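Local coordinates for putative diflavin flavoprotein A 5 (PDB 4FEK) that probably passes electrons from NADH to oxygen, reducing it to water, as a modular diflavin protein whose metallo-beta-lactamase-like domain makes up this chain, at residues H144-L149 with T162-T167; R24-L29 with H179-D184; D81-G86 with P104-V109. All coordinates share one frame; numbering follows the deposited sequence.

In the fold
The three contacts sample both sheets of the metallo-beta-lactamase-like sandwich. Contact 3 joins two parallel strands of the seven-stranded sheet and contact 1 two antiparallel strands of the five-stranded one. Their centres lie about 15 Å apart, and they meet across the interface between the sheets, where Leu146 CD2 comes 3.6 Å from Ile84 CD1 and Phe148 CZ 3.9 Å from Val109 CG1. Contact 2 lies on the other side of the chain's centre, about 28 Å from contact 1 and about 27 Å from contact 3, centre to centre. It ties the end of strand 18-25, in the same sheet as contact 3, to the loop ahead of helix 194-205.

Contact 1: H144-L149 with T162-T167; sequences HVLKFL and TYDVQT
Val145-Leu149 and Thr162-Asp164 run antiparallel with their short axes 4.6 Å apart, forming a beta hairpin in the five-stranded sheet of the metallo-beta-lactamase-like fold. Lys147 and Tyr163 form the hydrogen-bonded pair: Lys147 N reaches Tyr163 O at 2.8 Å, and Tyr163 N returns the bond to Lys147 O. Beyond the strand end, Val165 N still donates to Val145 O. On the face that packs against the other sheet, the methyl CG2 of Thr162 sits between Leu146 and Phe148, 3.6 Å from Leu146 CG and equally near Phe148 CE2; Ile84 of strand 80-84 covers all three side chains. The opposite face carries Lys147, whose extended chain passes Val165 with its CE 3.7 Å from Val165 CG1, and Tyr163, whose hydroxyl is bonded to Gln223 O.

At the open end of the pair the contact becomes polar. Asp164 OD2 accepts from His144 ND1 at 2.6 Å through its syn lone pair, in a nearly straight bond (173°) that lies in the imidazole plane, although ring and carboxylate are turned 67° apart. The other carboxylate oxygen closes an Asx turn, accepting from Gln166 N, so both oxygens of this buried aspartate are engaged. NE2 at the far side of the imidazole is bonded to Asn17 ND2, and the two bonds fix the ring's rotation. Gln166 CG, anti to its own backbone nitrogen (chi1 177°), lies over one ring face, 4.0 Å from the centroid of the His144 ring, while Thr167 CG2 meets the ring edge 3.6 Å from His144 CE1.

Contact 2: R24-L29 with H179-D184; sequences RSWSRL and HICGDD
Arg24 NH1 is shared by two oxygens of the opposing loop, bonding to Gly182 O at 2.9 Å and to Asp183 OD1 at 3.0 Å. Both acceptors lie close to the guanidinium plane, but they are used differently. Asp183 OD1 offers its anti lone pair in a salt bridge with an N-H...O angle of 163°, whereas NH1 stands well above the Gly182 carbonyl plane. A water reinforces the bridge, donating to Asp183 OD1 at 2.6 Å and accepting a longer bond from Arg24 NH2. With NE in a second salt bridge to Asp8, the guanidinium is held from several edges and can hardly rotate; a carboxylate at each of two edges would probably stabilise its positive charge.

Next to this polar cluster, Cys181 fills the angle between Arg24 and Trp26. Its SG stands anti to the backbone N (chi1 180°) and comes to rest over the centre of the indole six-membered ring, 3.6 Å from the centroid, in a sulfur-aromatic contact. The same sulfur touches the aliphatic root of the arginine, 3.6 Å from Arg24 CB. Further along, Trp26 CZ3 approaches Cys181 O to 3.3 Å. The indole also reaches the guanidinium, with CZ2 over one of its faces, offset toward the rim.

The contact thus fastens the loop that precedes helix 194-205 onto the seven-stranded sheet of the metallo-beta-lactamase-like domain, at the end of strand 18-25, which is flanked by strands 8-15 and 41-49 through backbone bonds of Arg24 to Asp8 and Ser25 to Thr41.

Contact 3: D81-G86 with P104-V109; sequences DYVILG and PQITFV
Val83 and Ile84 lie beside Phe108 and Val109 in the tightly packed part of this contact, where two parallel strands of the metallo-beta-lactamase-like fold are joined through a helix in a beta-alpha-beta unit. The short axes are 4.7 Å apart and inclined at 35°. Four backbone bonds of nearly equal length lace the strands, alternating from Thr107 N to Asp81 O, Val83 N to Thr107 O, Val109 N to Val83 O and Leu85 N to Val109 O, the last at 2.9 Å. On the face toward the helix, Val83 is wedged between two larger residues: CG2 touches Ile106 CD1 at 3.8 Å, and CB lies 4.0 Å from CD2 of the Phe108 ring, which runs alongside it. On the other face, Ile84 CG1 rests against Val109 CB at 3.7 Å. Val109 also reaches back along the sheet: with CG1 anti to the backbone N (chi1 179°), its CG2 is turned beside that nitrogen and lies 3.7 Å from Tyr82 CD1.

The N-terminal end is looser and wetter. Tyr82 and Thr107, both partly exposed, lie side by side, and the phenol ring meets Thr107 through CD1, 3.8 Å from Thr107 CB. A water bridges the spreading chains, donating to Asp81 O and to Gln105 O (2.9 Å) and accepting from Thr107 OG1, so Asp81 O serves both this water and Thr107 N.

Within the seven-stranded sheet, strand 53-56 flanks Asp81-Ile84 and strand 129-132 flanks Thr107-Val109, while Leu100 of the connecting helix 93-102 covers Ile106 and Phe108 and Phe96 of the same helix packs on Leu85.

Contact 1: H144-L149 with T162-T167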
loop_
_atom_site.group_PDB
_atom_site.type_symbol
_atom_site.label_atom_id
_atom_site.label_comp_id
_atom_site.label_asym_id
_atom_site.label_seq_id
_atom_site.Cartn_x
_atom_site.Cartn_y
_atom_site.Cartn_z
ATOM N N HIS A 144 -9.824 8.409 -14.130
ATOM C CA HIS A 144 -9.287 7.778 -12.925
ATOM C C HIS A 144 -10.334 7.731 -11.833
ATOM O O HIS A 144 -10.300 8.521 -10.888
ATOM C CB HIS A 144 -8.014 8.477 -12.450
ATOM C CG HIS A 144 -6.889 8.383 -13.429
ATOM N ND1 HIS A 144 -6.010 7.319 -13.458
ATOM C CD2 HIS A 144 -6.521 9.203 -14.443
ATOM C CE1 HIS A 144 -5.142 7.498 -14.438
ATOM N NE2 HIS A 144 -5.439 8.628 -15.058
ATOM N N VAL A 145 -11.295 6.829 -12.006
ATOM C CA VAL A 145 -12.295 6.574 -10.991
ATOM C C VAL A 145 -11.749 5.476 -10.080
ATOM O O VAL A 145 -11.380 4.395 -10.544
ATOM C CB VAL A 145 -13.618 6.115 -11.609
ATOM C CG1 VAL A 145 -14.658 5.884 -10.520
ATOM C CG2 VAL A 145 -14.118 7.135 -12.636
ATOM N N LEU A 146 -11.683 5.769 -8.788
ATOM C CA LEU A 146 -11.171 4.819 -7.806
ATOM C C LEU A 146 -12.297 4.021 -7.175
ATOM O O LEU A 146 -13.247 4.603 -6.656
ATOM C CB LEU A 146 -10.441 5.576 -6.699
ATOM C CG LEU A 146 -8.939 5.784 -6.881
ATOM C CD1 LEU A 146 -8.567 5.863 -8.324
ATOM C CD2 LEU A 146 -8.459 7.002 -6.100
ATOM N N LYS A 147 -12.188 2.694 -7.219
ATOM C CA LYS A 147 -13.108 1.812 -6.502
ATOM C C LYS A 147 -12.414 1.361 -5.220
ATOM O O LYS A 147 -11.205 1.156 -5.220
ATOM C CB LYS A 147 -13.460 0.600 -7.359
ATOM C CG LYS A 147 -14.101 0.982 -8.701
ATOM C CD LYS A 147 -14.757 -0.219 -9.375
ATOM C CE LYS A 147 -15.711 0.220 -10.487
ATOM N NZ LYS A 147 -16.329 -0.952 -11.175
ATOM N N PHE A 148 -13.170 1.243 -4.132
ATOM C CA PHE A 148 -12.606 0.871 -2.832
ATOM C C PHE A 148 -13.140 -0.455 -2.302
ATOM O O PHE A 148 -14.360 -0.686 -2.270
ATOM C CB PHE A 148 -12.825 1.998 -1.820
ATOM C CG PHE A 148 -12.075 3.252 -2.165
ATOM C CD1 PHE A 148 -12.667 4.238 -2.948
ATOM C CD2 PHE A 148 -10.765 3.426 -1.757
ATOM C CE1 PHE A 148 -11.966 5.389 -3.299
ATOM C CE2 PHE A 148 -10.064 4.587 -2.099
ATOM C CZ PHE A 148 -10.669 5.560 -2.866
ATOM N N LEU A 149 -12.219 -1.322 -1.889
ATOM C CA LEU A 149 -12.576 -2.647 -1.410
ATOM C C LEU A 149 -11.998 -2.848 -0.013
ATOM O O LEU A 149 -10.839 -3.234 0.143
ATOM C CB LEU A 149 -12.063 -3.736 -2.357
ATOM C CG LEU A 149 -12.514 -3.723 -3.828
ATOM C CD1 LEU A 149 -11.754 -2.699 -4.686
ATOM C CD2 LEU A 149 -12.378 -5.106 -4.429
ATOM N N THR A 162 -7.467 -0.426 -3.242
ATOM C CA THR A 162 -8.012 0.618 -4.094
ATOM C C THR A 162 -7.732 0.245 -5.528
ATOM O O THR A 162 -6.634 -0.186 -5.841
ATOM C CB THR A 162 -7.324 1.963 -3.841
ATOM O OG1 THR A 162 -7.383 2.268 -2.450
ATOM C CG2 THR A 162 -8.033 3.080 -4.651
ATOM N N TYR A 163 -8.732 0.398 -6.393
ATOM C CA TYR A 163 -8.597 -0.000 -7.787
ATOM C C TYR A 163 -8.859 1.198 -8.707
ATOM O O TYR A 163 -9.888 1.847 -8.603
ATOM C CB TYR A 163 -9.576 -1.137 -8.084
ATOM C CG TYR A 163 -9.612 -1.617 -9.522
ATOM C CD1 TYR A 163 -8.596 -2.410 -10.037
ATOM C CD2 TYR A 163 -10.683 -1.302 -10.352
ATOM C CE1 TYR A 163 -8.643 -2.876 -11.351
ATOM C CE2 TYR A 163 -10.739 -1.759 -11.676
ATOM C CZ TYR A 163 -9.713 -2.542 -12.161
ATOM O OH TYR A 163 -9.759 -3.002 -13.457
ATOM N N ASP A 164 -7.912 1.488 -9.588
ATOM C CA ASP A 164 -8.071 2.595 -10.526
ATOM C C ASP A 164 -8.587 1.996 -11.818
ATOM O O ASP A 164 -7.883 1.263 -12.486
ATOM C CB ASP A 164 -6.742 3.318 -10.735
ATOM C CG ASP A 164 -6.850 4.500 -11.717
ATOM O OD1 ASP A 164 -7.829 4.580 -12.486
ATOM O OD2 ASP A 164 -5.927 5.350 -11.719
ATOM N N VAL A 165 -9.834 2.288 -12.143
ATOM C CA VAL A 165 -10.460 1.675 -13.320
ATOM C C VAL A 165 -9.727 2.059 -14.616
ATOM O O VAL A 165 -9.655 1.259 -15.544
ATOM C CB VAL A 165 -11.964 1.997 -13.413
ATOM C CG1 VAL A 165 -12.687 1.503 -12.165
ATOM C CG2 VAL A 165 -12.182 3.478 -13.586
ATOM N N GLN A 166 -9.130 3.250 -14.657
ATOM C CA GLN A 166 -8.446 3.709 -15.869
ATOM C C GLN A 166 -7.205 2.872 -16.208
ATOM O O GLN A 166 -6.972 2.515 -17.354
ATOM C CB GLN A 166 -8.048 5.185 -15.741
ATOM C CG GLN A 166 -7.269 5.699 -16.935
ATOM C CD GLN A 166 -8.097 5.677 -18.203
ATOM O OE1 GLN A 166 -9.276 6.040 -18.191
ATOM N NE2 GLN A 166 -7.490 5.238 -19.304
ATOM N N THR A 167 -6.407 2.566 -15.199
ATOM C CA THR A 167 -5.140 1.895 -15.417
ATOM C C THR A 167 -5.212 0.400 -15.054
ATOM O O THR A 167 -4.278 -0.359 -15.329
ATOM C CB THR A 167 -4.051 2.553 -14.558
ATOM O OG1 THR A 167 -4.357 2.344 -13.169
ATOM C CG2 THR A 167 -3.978 4.068 -14.827
#

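Contact 2: R24-L29 with H179-D184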
loop_
_atom_site.group_PDB
_atom_site.type_symbol
_atom_site.label_atom_id
_atom_site.label_comp_id
_atom_site.label_asym_id
_atom_site.label_seq_id
_atom_site.Cartn_x
_atom_site.Cartn_y
_atom_site.Cartn_z
ATOM N N ARG A 24 13.714 3.007 -0.384
ATOM C CA ARG A 24 14.493 1.774 -0.335
ATOM C C ARG A 24 15.427 1.731 0.854
ATOM O O ARG A 24 16.027 2.752 1.229
ATOM C CB ARG A 24 15.290 1.584 -1.637
ATOM C CG ARG A 24 14.425 1.552 -2.881
ATOM C CD ARG A 24 15.196 1.040 -4.070
ATOM N NE ARG A 24 16.332 1.898 -4.395
ATOM C CZ ARG A 24 17.292 1.575 -5.255
ATOM N NH1 ARG A 24 17.257 0.414 -5.897
ATOM N NH2 ARG A 24 18.297 2.417 -5.468
ATOM N N SER A 25 15.542 0.541 1.451
ATOM C CA SER A 25 16.542 0.301 2.480
ATOM C C SER A 25 17.249 -1.047 2.275
ATOM O O SER A 25 16.607 -2.093 2.155
ATOM C CB SER A 25 15.937 0.368 3.880
ATOM O OG SER A 25 16.955 0.199 4.872
ATOM N N TRP A 26 18.573 -1.020 2.222
ATOM C CA TRP A 26 19.322 -2.264 2.001
ATOM C C TRP A 26 19.460 -3.130 3.260
ATOM O O TRP A 26 19.911 -4.281 3.191
ATOM C CB TRP A 26 20.679 -1.957 1.357
ATOM C CG TRP A 26 20.494 -1.262 0.032
ATOM C CD1 TRP A 26 20.404 0.088 -0.189
ATOM C CD2 TRP A 26 20.328 -1.888 -1.243
ATOM N NE1 TRP A 26 20.201 0.336 -1.527
ATOM C CE2 TRP A 26 20.156 -0.859 -2.195
ATOM C CE3 TRP A 26 20.307 -3.218 -1.672
ATOM C CZ2 TRP A 26 19.975 -1.121 -3.553
ATOM C CZ3 TRP A 26 20.130 -3.478 -3.022
ATOM C CH2 TRP A 26 19.972 -2.433 -3.947
ATOM N N SER A 27 19.049 -2.583 4.400
ATOM C CA SER A 27 19.090 -3.303 5.675
ATOM C C SER A 27 17.709 -3.279 6.317
ATOM O O SER A 27 16.836 -2.503 5.899
ATOM C CB SER A 27 20.121 -2.662 6.607
ATOM O OG SER A 27 19.842 -1.280 6.764
ATOM N N ARG A 28 17.507 -4.140 7.317
ATOM C CA ARG A 28 16.206 -4.273 7.977
ATOM C C ARG A 28 15.745 -2.922 8.530
ATOM O O ARG A 28 16.567 -2.089 8.923
ATOM C CB ARG A 28 16.279 -5.302 9.105
ATOM C CG ARG A 28 17.041 -4.856 10.310
ATOM C CD ARG A 28 18.302 -5.682 10.450
ATOM N NE ARG A 28 19.452 -4.826 10.342
ATOM C CZ ARG A 28 20.691 -5.242 10.126
ATOM N NH1 ARG A 28 20.963 -6.537 9.986
ATOM N NH2 ARG A 28 21.657 -4.342 10.047
ATOM N N LEU A 29 14.437 -2.706 8.542
ATOM C CA LEU A 29 13.874 -1.518 9.174
ATOM C C LEU A 29 13.681 -1.790 10.656
ATOM O O LEU A 29 13.765 -0.883 11.474
ATOM C CB LEU A 29 12.525 -1.162 8.555
ATOM C CG LEU A 29 12.534 -0.523 7.172
ATOM C CD1 LEU A 29 11.109 -0.176 6.740
ATOM C CD2 LEU A 29 13.416 0.699 7.196
ATOM N N HIS A 179 9.725 -8.498 1.315
ATOM C CA HIS A 179 10.770 -7.661 1.909
ATOM C C HIS A 179 12.112 -7.887 1.243
ATOM O O HIS A 179 12.938 -8.672 1.704
ATOM C CB HIS A 179 10.827 -7.815 3.434
ATOM C CG HIS A 179 9.718 -7.092 4.133
ATOM N ND1 HIS A 179 9.559 -5.719 4.045
ATOM C CD2 HIS A 179 8.679 -7.543 4.875
ATOM C CE1 HIS A 179 8.493 -5.356 4.738
ATOM N NE2 HIS A 179 7.928 -6.448 5.235
ATOM N N ILE A 180 12.311 -7.167 0.143
ATOM C CA ILE A 180 13.543 -7.273 -0.616
ATOM C C ILE A 180 13.784 -5.956 -1.347
ATOM O O ILE A 180 12.879 -5.398 -1.971
ATOM C CB ILE A 180 13.503 -8.461 -1.591
ATOM C CG1 ILE A 180 14.782 -8.526 -2.422
ATOM C CG2 ILE A 180 12.275 -8.379 -2.499
ATOM C CD1 ILE A 180 14.989 -9.860 -3.115
ATOM N N CYS A 181 15.008 -5.454 -1.224
ATOM C CA CYS A 181 15.412 -4.213 -1.883
ATOM C C CYS A 181 16.332 -4.524 -3.059
ATOM O O CYS A 181 17.323 -5.243 -2.906
ATOM C CB CYS A 181 16.149 -3.310 -0.887
ATOM S SG CYS A 181 16.695 -1.734 -1.627
ATOM N N GLY A 182 16.003 -3.983 -4.225
ATOM C CA GLY A 182 16.796 -4.180 -5.423
ATOM C C GLY A 182 16.573 -3.035 -6.398
ATOM O O GLY A 182 15.795 -2.128 -6.121
ATOM N N ASP A 183 17.250 -3.067 -7.541
ATOM C CA ASP A 183 17.068 -2.003 -8.534
ATOM C C ASP A 183 15.801 -2.199 -9.371
ATOM O O ASP A 183 15.206 -1.224 -9.842
ATOM C CB ASP A 183 18.294 -1.870 -9.443
ATOM C CG ASP A 183 19.535 -1.377 -8.699
ATOM O OD1 ASP A 183 19.415 -0.843 -7.575
ATOM O OD2 ASP A 183 20.642 -1.511 -9.254
ATOM N N ASP A 184 15.381 -3.451 -9.555
ATOM C CA ASP A 184 14.193 -3.746 -10.365
ATOM C C ASP A 184 12.888 -3.305 -9.704
ATOM O O ASP A 184 12.573 -3.738 -8.599
ATOM C CB ASP A 184 14.123 -5.243 -10.669
ATOM C CG ASP A 184 15.243 -5.702 -11.597
ATOM O OD1 ASP A 184 15.594 -4.942 -12.530
ATOM O OD2 ASP A 184 15.775 -6.814 -11.385
HETATM O O HOH W 1 20.998 1.068 -6.710
#

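Contact 3: D81-G86 with P104-V109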
loop_
_atom_site.group_PDB
_atom_site.type_symbol
_atom_site.label_atom_id
_atom_site.label_comp_id
_atom_site.label_asym_id
_atom_site.label_seq_id
_atom_site.Cartn_x
_atom_site.Cartn_y
_atom_site.Cartn_z
ATOM N N ASP A 81 -4.779 16.623 -3.214
ATOM C CA ASP A 81 -6.183 16.573 -2.784
ATOM C C ASP A 81 -6.447 15.474 -1.750
ATOM O O ASP A 81 -7.140 15.691 -0.736
ATOM C CB ASP A 81 -7.095 16.338 -3.996
ATOM C CG ASP A 81 -6.993 17.451 -5.039
ATOM O OD1 ASP A 81 -7.638 18.494 -4.839
ATOM O OD2 ASP A 81 -6.269 17.283 -6.048
ATOM N N TYR A 82 -5.900 14.294 -2.021
ATOM C CA TYR A 82 -6.206 13.111 -1.230
ATOM C C TYR A 82 -4.952 12.348 -0.842
ATOM O O TYR A 82 -3.980 12.259 -1.608
ATOM C CB TYR A 82 -7.163 12.164 -1.984
ATOM C CG TYR A 82 -8.457 12.810 -2.410
ATOM C CD1 TYR A 82 -9.439 13.125 -1.484
ATOM C CD2 TYR A 82 -8.693 13.102 -3.739
ATOM C CE1 TYR A 82 -10.632 13.729 -1.882
ATOM C CE2 TYR A 82 -9.869 13.702 -4.143
ATOM C CZ TYR A 82 -10.832 14.007 -3.216
ATOM O OH TYR A 82 -11.993 14.608 -3.637
ATOM N N VAL A 83 -4.995 11.814 0.373
ATOM C CA VAL A 83 -4.003 10.865 0.872
ATOM C C VAL A 83 -4.813 9.593 1.204
ATOM O O VAL A 83 -5.644 9.600 2.121
ATOM C CB VAL A 83 -3.288 11.398 2.139
ATOM C CG1 VAL A 83 -2.335 10.359 2.691
ATOM C CG2 VAL A 83 -2.518 12.708 1.805
ATOM N N ILE A 84 -4.591 8.527 0.442
ATOM C CA ILE A 84 -5.328 7.272 0.650
ATOM C C ILE A 84 -4.496 6.274 1.467
ATOM O O ILE A 84 -3.316 6.049 1.175
ATOM C CB ILE A 84 -5.741 6.660 -0.678
ATOM C CG1 ILE A 84 -6.679 7.634 -1.416
ATOM C CG2 ILE A 84 -6.389 5.263 -0.465
ATOM C CD1 ILE A 84 -6.794 7.389 -2.896
ATOM N N LEU A 85 -5.118 5.694 2.488
ATOM C CA LEU A 85 -4.435 4.788 3.411
ATOM C C LEU A 85 -4.881 3.353 3.202
ATOM O O LEU A 85 -6.082 3.048 3.290
ATOM C CB LEU A 85 -4.754 5.185 4.846
ATOM C CG LEU A 85 -4.437 6.625 5.236
ATOM C CD1 LEU A 85 -4.619 6.773 6.725
ATOM C CD2 LEU A 85 -3.014 6.940 4.818
ATOM N N GLY A 86 -3.926 2.455 2.978
ATOM C CA GLY A 86 -4.271 1.048 2.811
ATOM C C GLY A 86 -4.511 0.361 4.159
ATOM O O GLY A 86 -5.012 -0.759 4.210
ATOM N N PRO A 104 -2.152 21.497 4.019
ATOM C CA PRO A 104 -3.201 21.514 5.046
ATOM C C PRO A 104 -4.584 21.236 4.472
ATOM O O PRO A 104 -5.506 20.928 5.223
ATOM C CB PRO A 104 -3.134 22.944 5.601
ATOM C CG PRO A 104 -1.844 23.535 5.044
ATOM C CD PRO A 104 -1.607 22.840 3.758
ATOM N N GLN A 105 -4.703 21.348 3.154
ATOM C CA GLN A 105 -5.955 21.111 2.441
ATOM C C GLN A 105 -6.283 19.618 2.170
ATOM O O GLN A 105 -7.388 19.299 1.731
ATOM C CB GLN A 105 -5.939 21.868 1.109
ATOM C CG GLN A 105 -5.224 21.143 -0.039
ATOM C CD GLN A 105 -3.707 21.302 -0.017
ATOM O OE1 GLN A 105 -3.156 22.005 0.821
ATOM N NE2 GLN A 105 -3.029 20.643 -0.949
ATOM N N ILE A 106 -5.340 18.713 2.415
ATOM C CA ILE A 106 -5.561 17.303 2.053
ATOM C C ILE A 106 -6.754 16.658 2.748
ATOM O O ILE A 106 -7.129 17.023 3.867
ATOM C CB ILE A 106 -4.340 16.431 2.344
ATOM C CG1 ILE A 106 -3.956 16.537 3.818
ATOM C CG2 ILE A 106 -3.196 16.830 1.476
ATOM C CD1 ILE A 106 -2.690 15.737 4.175
ATOM N N THR A 107 -7.345 15.679 2.073
ATOM C CA THR A 107 -8.376 14.862 2.691
ATOM C C THR A 107 -7.852 13.446 2.791
ATOM O O THR A 107 -7.312 12.896 1.830
ATOM C CB THR A 107 -9.700 14.889 1.906
ATOM O OG1 THR A 107 -10.254 16.202 1.994
ATOM C CG2 THR A 107 -10.702 13.889 2.501
ATOM N N PHE A 108 -7.954 12.896 3.989
ATOM C CA PHE A 108 -7.596 11.514 4.231
ATOM C C PHE A 108 -8.725 10.600 3.778
ATOM O O PHE A 108 -9.900 10.853 4.064
ATOM C CB PHE A 108 -7.284 11.310 5.714
ATOM C CG PHE A 108 -5.999 11.937 6.135
ATOM C CD1 PHE A 108 -5.984 13.184 6.741
ATOM C CD2 PHE A 108 -4.797 11.305 5.868
ATOM C CE1 PHE A 108 -4.790 13.775 7.104
ATOM C CE2 PHE A 108 -3.602 11.884 6.225
ATOM C CZ PHE A 108 -3.594 13.127 6.850
ATOM N N VAL A 109 -8.357 9.555 3.049
ATOM C CA VAL A 109 -9.312 8.583 2.524
ATOM C C VAL A 109 -8.894 7.238 3.120
ATOM O O VAL A 109 -7.757 6.792 2.968
ATOM C CB VAL A 109 -9.287 8.522 0.983
ATOM C CG1 VAL A 109 -10.289 7.461 0.468
ATOM C CG2 VAL A 109 -9.614 9.893 0.392
HETATM O O HOH W 2 -8.668 17.678 -0.356
#